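Local coordinates for DNA repair protein MmcB-related protein (Silicibacter pomeroyi, PDB 3DNX) that is of unknown function but belongs to the MmcB-like family of the PDDEXK nuclease clan and probably takes part in DNA repair, at residues K51-W55 and R125-I129; L95-L101 and R113-E117; F66-W72 and R81-A85. All blocks are in the same frame, centred on the assembly; numbering follows the deposited sequence.

Overall arrangement
Following the chain from its N terminus, residues 51-55 come first, at the start of strand 54-59, and find their partner only at residues 125-129 of the C-terminal helix 122-144. Contact 1 therefore closes the longest loop, and the other two nest inside it in series. Contact 3 closes first, joining helix 63-68 and the turn after it to strand 81-86, which lies parallel beside strand 54-59 in the sheet. Contact 2 follows, pairing residues 95-101 with 113-117 at the far edge of the same mixed sheet. Arg-81 belongs to contact 3 but reaches both others: its backbone N lies against Ile-54 O of contact 1, and its guanidinium meets Ala-115 O and Glu-117 of contact 2.

Contact 1: residues K51-W55 and R125-I129; sequences KGEIW and RKVLI
Ile-54 and Arg-125 carry the packing of the C-terminal helix 122-144 against the start of strand 54-59, in the central sheet of this PDDEXK-type fold. CD1 of Ile-54 meets the helix: it lies 3.9 Å from Leu-128 CD1 and 4.0 Å from the aliphatic CG of Arg-125, with Ile-129 CG1 a little farther off. Next to this apolar patch, Arg-125 NH1 donates to the backbone O of Gly-52 at 2.9 Å. The bond is bent, 136° at the hydrogen, and the nitrogen approaches from above the carbonyl plane. The arginine leaves the helix with CG anti to its own N and folds at chi3 (-51°), which carries the guanidinium over to the loop. NH1 also forms a salt bridge with Asp-80, whose OD2 accepts from Ile-54 N as well, so one carboxylate oxygen serves both segments. Leu-128 reaches on to Trp-78 and Leu-120, while Ile-129 packs on Ile-129 of the second subunit, placing the contact beside the dimer interface. The loop itself turns at Gly-52, where phi is positive (89°), and Glu-53 folds back across it: Lys-51 N donates to Glu-53 OE2, on the syn side but well out of the carboxylate plane, at 2.8 Å.

Contact 2: residues L95-L101 and R113-E117; sequences LPAESGL and RMAPE
Leu-101 and Arg-113 face each other as an antiparallel hydrogen-bonded pair in the beta hairpin of strands 100-104 and 109-113. Their backbones exchange two bonds, Leu-101 N to Arg-113 O at 2.8 Å and Arg-113 N to Leu-101 O at 3.2 Å. Both side chains rise on the same face of the sheet, and the flat end of the arginine is held between two layers. Leu-101 CB stands over the centre of one guanidinium face, whereas the backbone of Ala-97, its CA and O, lies over the opposite face. A bend at chi3 (79°) turns the group toward the loop 95-99, where the NE/NH1 edge of the guanidinium grips one carbonyl oxygen: Arg-113 NE reaches Ser-99 O at 2.8 Å, nearly straight at 165°, and NH1, in a longer, bent bond from above the carbonyl plane, reaches the same oxygen at 3.2 Å. Both bonds lie in the guanidinium plane, and the pair should limit rotation of the group. The type I turn from Pro-96 to Ser-99 presents this oxygen, and Pro-96 packs on Trp-84. Arg-113 NH2 donates to a water at 3.0 Å, and that water donates in turn to Leu-95 O at 2.7 Å.

Contact 3: residues F66-W72 and R81-A85; sequences FQADAKW and RYFWA
Trp-72 holds CG between its backbone N and carbonyl carbon (chi1 66°), a setting that lays the indole against strand 81-86, where Tyr-82 and Trp-84 rise to meet it. The two strand residues differ in their first torsion, with CG anti to the N in Tyr-82 but anti to the carbonyl carbon in Trp-84, and both rings converge on Trp-72, while Trp-84 also reaches Phe-66. Trp-84 points the edge of its six-membered ring at the face of Trp-72, in an edge-to-face pair with planes at 60° and CZ2 3.7 Å from Trp-72 CG. It is itself met on one face by Phe-66, whose edge arrives almost perpendicular, at 82°, with CE1 3.7 Å from Trp-84 CH2. Over the opposite face, toward the rim, lies the hydroxyl of Tyr-82, a buried OH with no polar partner in the model. The Tyr-82 and Trp-72 rings are nearly parallel but slid apart, barely overlapping, with Tyr-82 CE2 3.5 Å from Trp-72 CE3. Asp-69 OD2 passes 3.9 Å from Trp-84 CZ3, yet its main partner is Lys-60, to which it is salt-bridged; Tyr-75 binds its other oxygen. This aromatic cluster packs helix 63-68 and the turn after it onto strand 81-86 within the beta-alpha-beta unit that begins with strand 54-59, beside Glu-58 and Lys-60, whose spacing is consistent with the E-x-K signature of PDDEXK nucleases.

Contact 1: residues K51-W55 and R125-I129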
loop_
_atom_site.group_PDB
_atom_site.type_symbol
_atom_site.label_atom_id
_atom_site.label_comp_id
_atom_site.label_asym_id
_atom_site.label_seq_id
_atom_site.Cartn_x
_atom_site.Cartn_y
_atom_site.Cartn_z
ATOM N N LYS A 51 4.988 13.382 -1.495
ATOM C CA LYS A 51 3.983 14.445 -1.469
ATOM C C LYS A 51 2.803 14.087 -2.365
ATOM O O LYS A 51 1.983 14.942 -2.673
ATOM C CB LYS A 51 4.609 15.769 -1.926
ATOM C CG LYS A 51 5.743 16.290 -1.008
ATOM C CD LYS A 51 6.326 17.641 -1.498
ATOM C CE LYS A 51 7.747 17.502 -2.074
ATOM N NZ LYS A 51 8.679 16.849 -1.077
ATOM N N GLY A 52 2.715 12.819 -2.768
ATOM C CA GLY A 52 1.599 12.341 -3.547
ATOM C C GLY A 52 1.765 12.475 -5.053
ATOM O O GLY A 52 0.818 12.313 -5.773
ATOM N N GLU A 53 2.975 12.723 -5.519
ATOM C CA GLU A 53 3.291 12.765 -6.957
ATOM C C GLU A 53 3.036 11.350 -7.558
ATOM O O GLU A 53 3.324 10.335 -6.920
ATOM C CB GLU A 53 4.753 13.205 -7.156
ATOM C CG GLU A 53 5.205 14.493 -6.359
ATOM C CD GLU A 53 5.978 14.200 -5.023
ATOM O OE1 GLU A 53 7.059 14.780 -4.771
ATOM O OE2 GLU A 53 5.535 13.402 -4.219
ATOM N N ILE A 54 2.420 11.275 -8.733
ATOM C CA ILE A 54 2.132 9.984 -9.371
ATOM C C ILE A 54 2.939 9.899 -10.679
ATOM O O ILE A 54 2.849 10.774 -11.547
ATOM C CB ILE A 54 0.600 9.778 -9.624
ATOM C CG1 ILE A 54 -0.147 9.681 -8.286
ATOM C CG2 ILE A 54 0.313 8.473 -10.416
ATOM C CD1 ILE A 54 -1.582 10.115 -8.387
ATOM N N TRP A 55 3.745 8.831 -10.777
ATOM C CA TRP A 55 4.551 8.513 -11.941
ATOM C C TRP A 55 4.106 7.197 -12.534
ATOM O O TRP A 55 3.818 6.248 -11.817
ATOM C CB TRP A 55 6.007 8.363 -11.530
ATOM C CG TRP A 55 6.697 9.631 -11.155
ATOM C CD1 TRP A 55 6.141 10.850 -10.915
ATOM C CD2 TRP A 55 8.100 9.781 -10.932
ATOM N NE1 TRP A 55 7.111 11.752 -10.534
ATOM C CE2 TRP A 55 8.325 11.117 -10.549
ATOM C CE3 TRP A 55 9.169 8.913 -10.987
ATOM C CZ2 TRP A 55 9.591 11.612 -10.258
ATOM C CZ3 TRP A 55 10.451 9.419 -10.704
ATOM C CH2 TRP A 55 10.627 10.752 -10.346
ATOM N N ARG A 125 -6.114 12.549 -8.299
ATOM C CA ARG A 125 -5.016 12.154 -7.439
ATOM C C ARG A 125 -5.539 11.301 -6.266
ATOM O O ARG A 125 -4.941 10.296 -5.889
ATOM C CB ARG A 125 -4.319 13.383 -6.895
ATOM C CG ARG A 125 -3.065 13.082 -6.099
ATOM C CD ARG A 125 -2.401 14.353 -5.618
ATOM N NE ARG A 125 -2.223 15.255 -6.746
ATOM C CZ ARG A 125 -1.320 15.083 -7.699
ATOM N NH1 ARG A 125 -0.482 14.049 -7.656
ATOM N NH2 ARG A 125 -1.272 15.945 -8.725
ATOM N N LYS A 126 -6.637 11.720 -5.672
ATOM C CA LYS A 126 -7.240 10.980 -4.538
ATOM C C LYS A 126 -7.642 9.573 -4.911
ATOM O O LYS A 126 -7.346 8.619 -4.186
ATOM C CB LYS A 126 -8.513 11.659 -4.053
ATOM C CG LYS A 126 -8.295 12.716 -3.030
ATOM C CD LYS A 126 -9.517 12.890 -2.140
ATOM C CE LYS A 126 -9.788 14.380 -1.833
ATOM N NZ LYS A 126 -8.795 15.338 -2.489
ATOM N N VAL A 127 -8.353 9.445 -6.025
ATOM C CA VAL A 127 -8.826 8.143 -6.484
ATOM C C VAL A 127 -7.662 7.198 -6.717
ATOM O O VAL A 127 -7.695 6.033 -6.300
ATOM C CB VAL A 127 -9.672 8.267 -7.773
ATOM C CG1 VAL A 127 -9.972 6.889 -8.365
ATOM C CG2 VAL A 127 -10.954 8.947 -7.477
ATOM N N LEU A 128 -6.609 7.698 -7.379
ATOM C CA LEU A 128 -5.497 6.869 -7.719
ATOM C C LEU A 128 -4.664 6.461 -6.501
ATOM O O LEU A 128 -4.161 5.370 -6.459
ATOM C CB LEU A 128 -4.598 7.594 -8.724
ATOM C CG LEU A 128 -5.208 7.815 -10.103
ATOM C CD1 LEU A 128 -4.285 8.757 -10.883
ATOM C CD2 LEU A 128 -5.370 6.460 -10.834
ATOM N N ILE A 129 -4.479 7.358 -5.549
ATOM C CA ILE A 129 -3.786 7.018 -4.297
ATOM C C ILE A 129 -4.533 5.944 -3.489
ATOM O O ILE A 129 -3.912 5.022 -2.921
ATOM C CB ILE A 129 -3.441 8.286 -3.459
ATOM C CG1 ILE A 129 -2.471 9.159 -4.277
ATOM C CG2 ILE A 129 -2.870 7.884 -2.020
ATOM C CD1 ILE A 129 -1.954 10.369 -3.573
#

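Contact 2: residues L95-L101 and R113-E117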
loop_
_atom_site.group_PDB
_atom_site.type_symbol
_atom_site.label_atom_id
_atom_site.label_comp_id
_atom_site.label_asym_id
_atom_site.label_seq_id
_atom_site.Cartn_x
_atom_site.Cartn_y
_atom_site.Cartn_z
ATOM N N LEU A 95 12.395 6.318 -28.763
ATOM C CA LEU A 95 11.293 6.626 -27.847
ATOM C C LEU A 95 10.872 8.115 -28.024
ATOM O O LEU A 95 11.697 8.974 -28.389
ATOM C CB LEU A 95 11.650 6.329 -26.407
ATOM C CG LEU A 95 12.040 4.903 -26.079
ATOM C CD1 LEU A 95 12.806 4.744 -24.670
ATOM C CD2 LEU A 95 10.789 4.047 -26.132
ATOM N N PRO A 96 9.583 8.410 -27.774
ATOM C CA PRO A 96 9.074 9.795 -27.861
ATOM C C PRO A 96 9.949 10.794 -27.059
ATOM O O PRO A 96 10.252 10.557 -25.872
ATOM C CB PRO A 96 7.698 9.706 -27.235
ATOM C CG PRO A 96 7.284 8.277 -27.359
ATOM C CD PRO A 96 8.542 7.444 -27.415
ATOM N N ALA A 97 10.313 11.894 -27.703
ATOM C CA ALA A 97 11.197 12.889 -27.127
ATOM C C ALA A 97 10.648 13.528 -25.858
ATOM O O ALA A 97 11.420 13.916 -24.985
ATOM C CB ALA A 97 11.448 13.963 -28.151
ATOM N N GLU A 98 9.326 13.631 -25.782
ATOM C CA GLU A 98 8.597 14.324 -24.701
ATOM C C GLU A 98 8.516 13.518 -23.405
ATOM O O GLU A 98 8.213 14.064 -22.346
ATOM C CB GLU A 98 7.180 14.713 -25.169
ATOM C CG GLU A 98 6.455 13.691 -26.099
ATOM C CD GLU A 98 7.055 13.610 -27.522
ATOM O OE1 GLU A 98 7.729 14.558 -27.956
ATOM O OE2 GLU A 98 6.877 12.584 -28.195
ATOM N N SER A 99 8.761 12.215 -23.499
ATOM C CA SER A 99 8.710 11.314 -22.370
ATOM C C SER A 99 9.956 11.343 -21.492
ATOM O O SER A 99 11.048 11.690 -21.923
ATOM C CB SER A 99 8.528 9.903 -22.904
ATOM O OG SER A 99 7.313 9.857 -23.652
ATOM N N GLY A 100 9.774 10.991 -20.235
ATOM C CA GLY A 100 10.888 10.681 -19.364
ATOM C C GLY A 100 11.507 9.335 -19.717
ATOM O O GLY A 100 10.912 8.548 -20.449
ATOM N N LEU A 101 12.736 9.099 -19.228
ATOM C CA LEU A 101 13.442 7.887 -19.576
ATOM C C LEU A 101 14.332 7.411 -18.462
ATOM O O LEU A 101 15.185 8.166 -17.949
ATOM C CB LEU A 101 14.286 8.103 -20.869
ATOM C CG LEU A 101 15.103 6.900 -21.411
ATOM C CD1 LEU A 101 14.215 5.714 -21.821
ATOM C CD2 LEU A 101 15.992 7.316 -22.652
ATOM N N ARG A 113 16.545 11.076 -18.414
ATOM C CA ARG A 113 15.723 12.174 -18.877
ATOM C C ARG A 113 14.466 12.294 -18.014
ATOM O O ARG A 113 13.638 11.377 -17.958
ATOM C CB ARG A 113 15.350 11.932 -20.353
ATOM C CG ARG A 113 14.655 13.075 -21.003
ATOM C CD ARG A 113 14.650 12.876 -22.510
ATOM N NE ARG A 113 13.644 11.959 -22.962
ATOM C CZ ARG A 113 13.809 11.038 -23.922
ATOM N NH1 ARG A 113 12.784 10.272 -24.272
ATOM N NH2 ARG A 113 14.970 10.890 -24.549
HETATM N N MSE A 114 14.331 13.435 -17.337
HETATM C CA MSE A 114 13.245 13.643 -16.386
HETATM C C MSE A 114 12.004 13.924 -17.198
HETATM O O MSE A 114 12.072 14.674 -18.176
HETATM C CB MSE A 114 13.605 14.796 -15.437
HETATM C CG MSE A 114 12.557 15.171 -14.471
HETATM SE SE MSE A 114 11.967 13.707 -13.343
HETATM C CE MSE A 114 13.594 13.298 -12.371
ATOM N N ALA A 115 10.880 13.300 -16.848
ATOM C CA ALA A 115 9.667 13.552 -17.569
ATOM C C ALA A 115 9.153 14.973 -17.297
ATOM O O ALA A 115 9.337 15.525 -16.204
ATOM C CB ALA A 115 8.654 12.510 -17.233
ATOM N N PRO A 116 8.502 15.595 -18.298
ATOM C CA PRO A 116 7.830 16.868 -18.019
ATOM C C PRO A 116 6.634 16.663 -17.046
ATOM O O PRO A 116 6.047 15.583 -17.034
ATOM C CB PRO A 116 7.353 17.323 -19.400
ATOM C CG PRO A 116 7.225 16.112 -20.203
ATOM C CD PRO A 116 8.315 15.166 -19.699
ATOM N N GLU A 117 6.320 17.679 -16.235
ATOM C CA GLU A 117 5.207 17.604 -15.267
ATOM C C GLU A 117 3.879 18.049 -15.897
ATOM O O GLU A 117 3.777 19.151 -16.417
ATOM C CB GLU A 117 5.498 18.428 -13.998
ATOM C CG GLU A 117 4.329 18.388 -12.986
ATOM C CD GLU A 117 4.744 18.055 -11.561
ATOM O OE1 GLU A 117 5.935 18.220 -11.243
ATOM O OE2 GLU A 117 3.881 17.630 -10.749
HETATM O O HOH W 1 13.976 9.343 -26.957
#

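Contact 3: residues F66-W72 and R81-A85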
loop_
_atom_site.group_PDB
_atom_site.type_symbol
_atom_site.label_atom_id
_atom_site.label_comp_id
_atom_site.label_asym_id
_atom_site.label_seq_id
_atom_site.Cartn_x
_atom_site.Cartn_y
_atom_site.Cartn_z
ATOM N N PHE A 66 7.570 -2.181 -27.318
ATOM C CA PHE A 66 7.302 -0.741 -27.460
ATOM C C PHE A 66 6.271 -0.546 -28.576
ATOM O O PHE A 66 5.334 0.242 -28.446
ATOM C CB PHE A 66 8.628 0.030 -27.729
ATOM C CG PHE A 66 8.438 1.401 -28.270
ATOM C CD1 PHE A 66 7.814 2.362 -27.525
ATOM C CD2 PHE A 66 8.904 1.731 -29.531
ATOM C CE1 PHE A 66 7.607 3.647 -28.055
ATOM C CE2 PHE A 66 8.737 3.010 -30.036
ATOM C CZ PHE A 66 8.085 3.967 -29.283
ATOM N N GLN A 67 6.442 -1.287 -29.655
ATOM C CA GLN A 67 5.516 -1.243 -30.773
ATOM C C GLN A 67 4.058 -1.548 -30.356
ATOM O O GLN A 67 3.119 -0.910 -30.837
ATOM C CB GLN A 67 6.028 -2.170 -31.889
ATOM C CG GLN A 67 7.379 -1.672 -32.485
ATOM C CD GLN A 67 8.226 -2.772 -33.171
ATOM O OE1 GLN A 67 7.745 -3.883 -33.421
ATOM N NE2 GLN A 67 9.475 -2.436 -33.516
ATOM N N ALA A 68 3.891 -2.491 -29.438
ATOM C CA ALA A 68 2.584 -2.843 -28.869
ATOM C C ALA A 68 1.953 -1.781 -27.923
ATOM O O ALA A 68 0.751 -1.807 -27.697
ATOM C CB ALA A 68 2.697 -4.186 -28.136
ATOM N N ASP A 69 2.742 -0.862 -27.368
ATOM C CA ASP A 69 2.210 0.203 -26.480
ATOM C C ASP A 69 1.895 1.506 -27.294
ATOM O O ASP A 69 2.170 2.629 -26.825
ATOM C CB ASP A 69 3.245 0.503 -25.382
ATOM C CG ASP A 69 2.647 0.615 -23.950
ATOM O OD1 ASP A 69 1.445 0.348 -23.699
ATOM O OD2 ASP A 69 3.445 0.948 -23.038
ATOM N N ALA A 70 1.319 1.337 -28.484
ATOM C CA ALA A 70 0.967 2.454 -29.404
ATOM C C ALA A 70 0.014 3.523 -28.822
ATOM O O ALA A 70 0.118 4.705 -29.160
ATOM C CB ALA A 70 0.396 1.905 -30.708
ATOM N N LYS A 71 -0.888 3.110 -27.933
ATOM C CA LYS A 71 -1.825 4.037 -27.276
ATOM C C LYS A 71 -1.263 4.634 -25.959
ATOM O O LYS A 71 -2.044 5.062 -25.113
ATOM C CB LYS A 71 -3.180 3.342 -26.992
ATOM C CG LYS A 71 -3.801 2.580 -28.172
ATOM C CD LYS A 71 -4.159 3.491 -29.368
ATOM C CE LYS A 71 -4.849 2.702 -30.480
ATOM N NZ LYS A 71 -5.843 3.491 -31.286
ATOM N N TRP A 72 0.072 4.692 -25.826
ATOM C CA TRP A 72 0.745 5.149 -24.601
ATOM C C TRP A 72 0.340 6.564 -24.201
ATOM O O TRP A 72 0.393 6.909 -23.025
ATOM C CB TRP A 72 2.298 5.085 -24.735
ATOM C CG TRP A 72 2.842 6.046 -25.741
ATOM C CD1 TRP A 72 2.992 5.839 -27.087
ATOM C CD2 TRP A 72 3.274 7.393 -25.495
ATOM N NE1 TRP A 72 3.469 6.984 -27.696
ATOM C CE2 TRP A 72 3.652 7.952 -26.745
ATOM C CE3 TRP A 72 3.339 8.192 -24.354
ATOM C CZ2 TRP A 72 4.102 9.273 -26.877
ATOM C CZ3 TRP A 72 3.799 9.506 -24.481
ATOM C CH2 TRP A 72 4.185 10.028 -25.730
ATOM N N ARG A 81 3.843 12.500 -14.102
ATOM C CA ARG A 81 4.997 12.299 -14.975
ATOM C C ARG A 81 4.949 10.883 -15.547
ATOM O O ARG A 81 4.624 9.944 -14.844
ATOM C CB ARG A 81 6.305 12.502 -14.226
ATOM C CG ARG A 81 6.487 13.901 -13.656
ATOM C CD ARG A 81 7.902 14.108 -13.185
ATOM N NE ARG A 81 8.023 15.204 -12.234
ATOM C CZ ARG A 81 8.620 16.372 -12.456
ATOM N NH1 ARG A 81 8.656 17.277 -11.493
ATOM N NH2 ARG A 81 9.213 16.637 -13.592
ATOM N N TYR A 82 5.215 10.784 -16.834
ATOM C CA TYR A 82 5.261 9.534 -17.607
ATOM C C TYR A 82 6.668 9.248 -18.128
ATOM O O TYR A 82 7.338 10.131 -18.739
ATOM C CB TYR A 82 4.301 9.620 -18.806
ATOM C CG TYR A 82 4.363 8.397 -19.657
ATOM C CD1 TYR A 82 3.621 7.282 -19.340
ATOM C CD2 TYR A 82 5.177 8.355 -20.801
ATOM C CE1 TYR A 82 3.696 6.127 -20.107
ATOM C CE2 TYR A 82 5.274 7.209 -21.559
ATOM C CZ TYR A 82 4.493 6.112 -21.222
ATOM O OH TYR A 82 4.550 4.968 -21.968
ATOM N N PHE A 83 7.134 8.020 -17.869
ATOM C CA PHE A 83 8.487 7.553 -18.212
ATOM C C PHE A 83 8.431 6.230 -18.937
ATOM O O PHE A 83 7.541 5.378 -18.674
ATOM C CB PHE A 83 9.371 7.253 -17.003
ATOM C CG PHE A 83 9.580 8.409 -16.063
ATOM C CD1 PHE A 83 10.781 9.083 -16.010
ATOM C CD2 PHE A 83 8.560 8.788 -15.194
ATOM C CE1 PHE A 83 10.972 10.136 -15.111
ATOM C CE2 PHE A 83 8.743 9.821 -14.298
ATOM C CZ PHE A 83 9.940 10.510 -14.268
ATOM N N TRP A 84 9.416 6.057 -19.827
ATOM C CA TRP A 84 9.811 4.744 -20.317
ATOM C C TRP A 84 10.952 4.211 -19.473
ATOM O O TRP A 84 11.724 4.992 -18.944
ATOM C CB TRP A 84 10.245 4.809 -21.765
ATOM C CG TRP A 84 9.235 5.401 -22.678
ATOM C CD1 TRP A 84 9.165 6.692 -23.063
ATOM C CD2 TRP A 84 8.147 4.719 -23.324
ATOM N NE1 TRP A 84 8.100 6.869 -23.928
ATOM C CE2 TRP A 84 7.451 5.669 -24.071
ATOM C CE3 TRP A 84 7.699 3.391 -23.327
ATOM C CZ2 TRP A 84 6.342 5.336 -24.841
ATOM C CZ3 TRP A 84 6.590 3.066 -24.071
ATOM C CH2 TRP A 84 5.921 4.024 -24.805
ATOM N N ALA A 85 11.022 2.895 -19.317
ATOM C CA ALA A 85 12.182 2.211 -18.704
ATOM C C ALA A 85 12.599 1.087 -19.670
ATOM O O ALA A 85 11.788 0.259 -20.044
ATOM C CB ALA A 85 11.855 1.656 -17.305
#